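Local atomic coordinates of quinone oxidoreductase (PDB entry 1IZ0), a protein that probably catalyses the NADPH-dependent reduction of quinones, as a zinc-binding-dehydrogenase relative with a GroES-like domain and a Rossmann-type nucleotide-binding domain. Residues A48-R52 against F242-P246; T140-Q144 against L165-A171. All coordinates share one frame; numbering follows the deposited sequence.

Contact 1 of 2, residues A48-R52 against F242-P246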
# COMPACT_ATOMS: atom_id res chain seq x y z
N ALA A 48 7.78 6.92 -14.53
CA ALA A 48 8.30 7.72 -13.42
C ALA A 48 8.42 6.93 -12.11
O ALA A 48 8.46 7.53 -11.04
CB ALA A 48 7.40 8.93 -13.20
N TYR A 49 8.49 5.61 -12.19
CA TYR A 49 8.60 4.79 -10.98
C TYR A 49 9.99 4.18 -10.80
O TYR A 49 10.78 4.11 -11.74
CB TYR A 49 7.55 3.68 -11.01
CG TYR A 49 7.38 2.96 -9.69
CD1 TYR A 49 7.48 1.57 -9.61
CD2 TYR A 49 7.13 3.67 -8.50
CE1 TYR A 49 7.33 0.90 -8.40
CE2 TYR A 49 6.98 3.00 -7.28
CZ TYR A 49 7.09 1.62 -7.24
OH TYR A 49 6.95 0.95 -6.04
N LEU A 50 10.29 3.74 -9.58
CA LEU A 50 11.59 3.13 -9.29
C LEU A 50 11.88 2.00 -10.28
O LEU A 50 12.99 1.91 -10.79
CB LEU A 50 11.62 2.60 -7.85
CG LEU A 50 11.57 3.64 -6.73
CD1 LEU A 50 12.72 4.62 -6.90
CD2 LEU A 50 10.24 4.38 -6.75
N THR A 51 10.89 1.15 -10.54
CA THR A 51 11.05 0.06 -11.51
C THR A 51 10.59 0.62 -12.85
O THR A 51 9.53 1.26 -12.93
CB THR A 51 10.18 -1.18 -11.19
OG1 THR A 51 8.80 -0.84 -11.27
CG2 THR A 51 10.48 -1.72 -9.80
N ARG A 52 11.37 0.39 -13.90
CA ARG A 52 11.01 0.88 -15.21
C ARG A 52 10.64 -0.27 -16.13
O ARG A 52 11.51 -0.96 -16.66
CB ARG A 52 12.16 1.68 -15.81
N PHE A 242 12.23 3.95 2.05
CA PHE A 242 11.55 2.67 1.98
C PHE A 242 10.99 2.35 0.60
O PHE A 242 10.37 3.19 -0.04
CB PHE A 242 10.43 2.63 3.03
CG PHE A 242 9.68 1.33 3.07
CD1 PHE A 242 8.71 1.04 2.13
CD2 PHE A 242 9.99 0.38 4.04
CE1 PHE A 242 8.05 -0.19 2.14
CE2 PHE A 242 9.34 -0.86 4.06
CZ PHE A 242 8.38 -1.14 3.11
N TRP A 243 11.21 1.12 0.15
CA TRP A 243 10.69 0.65 -1.13
C TRP A 243 10.41 -0.85 -0.97
O TRP A 243 11.33 -1.65 -0.78
CB TRP A 243 11.69 0.90 -2.26
CG TRP A 243 11.12 0.54 -3.60
CD1 TRP A 243 9.80 0.57 -3.96
CD2 TRP A 243 11.84 0.09 -4.75
NE1 TRP A 243 9.66 0.17 -5.26
CE2 TRP A 243 10.89 -0.13 -5.78
CE3 TRP A 243 13.20 -0.15 -5.02
CZ2 TRP A 243 11.25 -0.59 -7.05
CZ3 TRP A 243 13.56 -0.60 -6.29
CH2 TRP A 243 12.58 -0.82 -7.29
N LEU A 244 9.14 -1.21 -1.04
CA LEU A 244 8.68 -2.59 -0.86
C LEU A 244 9.27 -3.67 -1.77
O LEU A 244 9.74 -4.70 -1.30
CB LEU A 244 7.14 -2.60 -0.96
CG LEU A 244 6.26 -3.76 -0.48
CD1 LEU A 244 6.07 -4.75 -1.60
CD2 LEU A 244 6.84 -4.43 0.76
N THR A 245 9.25 -3.42 -3.08
CA THR A 245 9.73 -4.38 -4.07
C THR A 245 10.98 -5.19 -3.70
O THR A 245 10.90 -6.42 -3.60
CB THR A 245 9.93 -3.69 -5.43
OG1 THR A 245 8.68 -3.14 -5.87
CG2 THR A 245 10.42 -4.68 -6.48
N PRO A 246 12.13 -4.53 -3.50
CA PRO A 246 13.34 -5.29 -3.15
C PRO A 246 13.17 -6.17 -1.92
O PRO A 246 13.76 -7.26 -1.84
CB PRO A 246 14.38 -4.20 -2.91
CG PRO A 246 13.89 -3.06 -3.74
CD PRO A 246 12.40 -3.09 -3.52
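Tyr49 and Trp243 join by a hydrogen bond between two loops of this medium-chain dehydrogenase/reductase fold: one follows helix 39-46, the other leaves strand 238-241 of the Rossmann-type sheet. Phe242 and Leu244, which flank Trp243, bind NADPH in this protein, so the contact borders the cofactor site. The polar part is one bond, from Trp243 NE1 to Tyr49 OH at 2.9 Å. The hydroxyl lies close to the indole plane, at the N-H edge, though the bond is bent to 145° at the hydrogen, and the two aromatic planes are steeply inclined to each other. Tyrosine suits the place because its long ring carries a polar end across the gap: with CG anti to the backbone N (chi1 -168°) the ring runs out toward the indole, and its side chain touches Ala40, Leu43 and Met44 of helix 39-46. The apolar part is built round the indole, which suits its place by supplying both an N-H at its edge and a broad face for Leu50. Thr245 and Pro246 cover one face from within the indole's own segment. Over the opposite face Leu50 makes a CH-pi contact, its CB 3.5 Å from the centroid of the Trp243 six-membered ring and 21° off the normal.

Contact 2 of 2, residues T140-Q144 against L165-A171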
# COMPACT_ATOMS: atom_id res chain seq x y z
N THR A 140 -5.19 3.70 5.92
CA THR A 140 -6.10 2.87 6.70
C THR A 140 -5.40 1.59 7.14
O THR A 140 -5.63 1.10 8.25
CB THR A 140 -7.35 2.50 5.89
OG1 THR A 140 -6.97 1.93 4.63
CG2 THR A 140 -8.22 3.73 5.66
N ALA A 141 -4.56 1.06 6.27
CA ALA A 141 -3.81 -0.15 6.59
C ALA A 141 -2.81 0.18 7.69
O ALA A 141 -2.64 -0.59 8.63
CB ALA A 141 -3.06 -0.66 5.35
N ALA A 142 -2.14 1.32 7.58
CA ALA A 142 -1.14 1.73 8.56
C ALA A 142 -1.73 1.88 9.95
O ALA A 142 -1.13 1.43 10.94
CB ALA A 142 -0.48 3.03 8.13
N VAL A 143 -2.89 2.51 10.05
CA VAL A 143 -3.53 2.71 11.34
C VAL A 143 -3.83 1.38 12.00
O VAL A 143 -3.55 1.18 13.19
CB VAL A 143 -4.84 3.52 11.21
CG1 VAL A 143 -5.54 3.63 12.56
CG2 VAL A 143 -4.53 4.93 10.68
N GLN A 144 -4.41 0.45 11.24
CA GLN A 144 -4.75 -0.86 11.77
C GLN A 144 -3.52 -1.65 12.20
O GLN A 144 -3.51 -2.27 13.26
CB GLN A 144 -5.53 -1.67 10.73
CG GLN A 144 -6.90 -1.10 10.40
CD GLN A 144 -7.66 -1.98 9.43
OE1 GLN A 144 -8.04 -3.10 9.77
NE2 GLN A 144 -7.88 -1.49 8.22
N LEU A 165 -12.94 7.99 9.41
CA LEU A 165 -12.48 6.61 9.18
C LEU A 165 -11.24 6.23 10.01
O LEU A 165 -11.24 5.20 10.70
CB LEU A 165 -12.18 6.40 7.70
CG LEU A 165 -12.80 5.20 6.98
CD1 LEU A 165 -11.99 4.91 5.71
CD2 LEU A 165 -12.80 3.98 7.90
N PRO A 166 -10.17 7.03 9.93
CA PRO A 166 -8.95 6.73 10.69
C PRO A 166 -9.24 6.66 12.19
O PRO A 166 -8.71 5.81 12.90
CB PRO A 166 -8.03 7.89 10.34
CG PRO A 166 -8.49 8.29 8.98
CD PRO A 166 -9.98 8.22 9.08
N LEU A 167 -10.07 7.58 12.66
CA LEU A 167 -10.45 7.65 14.07
C LEU A 167 -11.17 6.34 14.40
O LEU A 167 -10.93 5.72 15.44
CB LEU A 167 -11.36 8.87 14.28
CG LEU A 167 -11.34 9.72 15.56
CD1 LEU A 167 -12.67 9.57 16.30
CD2 LEU A 167 -10.16 9.36 16.43
N ALA A 168 -12.05 5.91 13.51
CA ALA A 168 -12.80 4.68 13.72
C ALA A 168 -11.88 3.46 13.72
O ALA A 168 -12.10 2.50 14.47
CB ALA A 168 -13.85 4.53 12.64
N LEU A 169 -10.83 3.50 12.90
CA LEU A 169 -9.90 2.38 12.83
C LEU A 169 -9.03 2.22 14.07
O LEU A 169 -8.32 1.21 14.20
CB LEU A 169 -9.02 2.52 11.58
CG LEU A 169 -9.79 2.24 10.29
CD1 LEU A 169 -9.02 2.77 9.10
CD2 LEU A 169 -10.05 0.74 10.16
N GLY A 170 -9.06 3.20 14.97
CA GLY A 170 -8.27 3.10 16.19
C GLY A 170 -7.33 4.26 16.50
O GLY A 170 -6.67 4.25 17.54
N ALA A 171 -7.25 5.26 15.62
CA ALA A 171 -6.36 6.38 15.89
C ALA A 171 -6.76 7.09 17.18
O ALA A 171 -7.95 7.25 17.45
CB ALA A 171 -6.39 7.37 14.73
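Val143 and Leu169 meet at the tight centre of a helix-to-helix contact in the Rossmann-type domain, where helix 137-148 packs against the end of helix 164-168 and the turn leading to strand 173-176. With CG1 anti to its backbone N (chi1 176°), Val143 reaches Leu169 CB at 3.8 Å, and the same methyl faces Pro166 O and the Ala171 backbone. The branches of Leu169 divide the remaining work: CD1 lies 3.6 Å from Thr140 CB, and CD2 touches the extended chain of Gln144, 3.7 Å from its CG. Replacing Leu169 with alanine removes both methyls and would probably open a gap against helix 137-148, leaving Thr140 CB and Gln144 CG without the groups that cover them. The outer side is looser: Leu165, partly exposed, offers just CD1 to Thr140 CG2 at 4.0 Å. Gly170, with phi 126°, closes the helix in a Schellman motif, in which Ala171 N bonds back to Pro166 O; a CB at this backbone conformation would collide with the carbonyl O of Leu169. The polar ends look to other partners, Thr140 OG1 to Gly136 O and Ala137 O, and Gln144 OE1 to Arg270 N. The two segments are therefore held to each other by apolar fit, while the buried polar groups find their bonds within helix 137-148 and its approach or in the loop carrying Arg270.

How the contacts relate
Contact 2 is a buried contact and contact 1 a surface one, and they lie on opposite sides of the chain's centre, their centres about 26 Å apart. Contact 2 stays inside the Rossmann-type domain, joining elements close in sequence, whereas contact 1 brings together segments 190 residues apart and encloses contact 2 along the chain. They share no helix, although helix 108-120 touches residues of both: Phe242 and Leu244 in contact 1, Ala141 and Gln144 in contact 2. Their chemistry follows their place. The buried contact relies on aliphatic fit, while the surface contact combines one aromatic face with a polar link. Contact 1 includes NADPH-binding residues, Phe242 and Leu244; contact 2 lies close to others, Ala137 and Lys162.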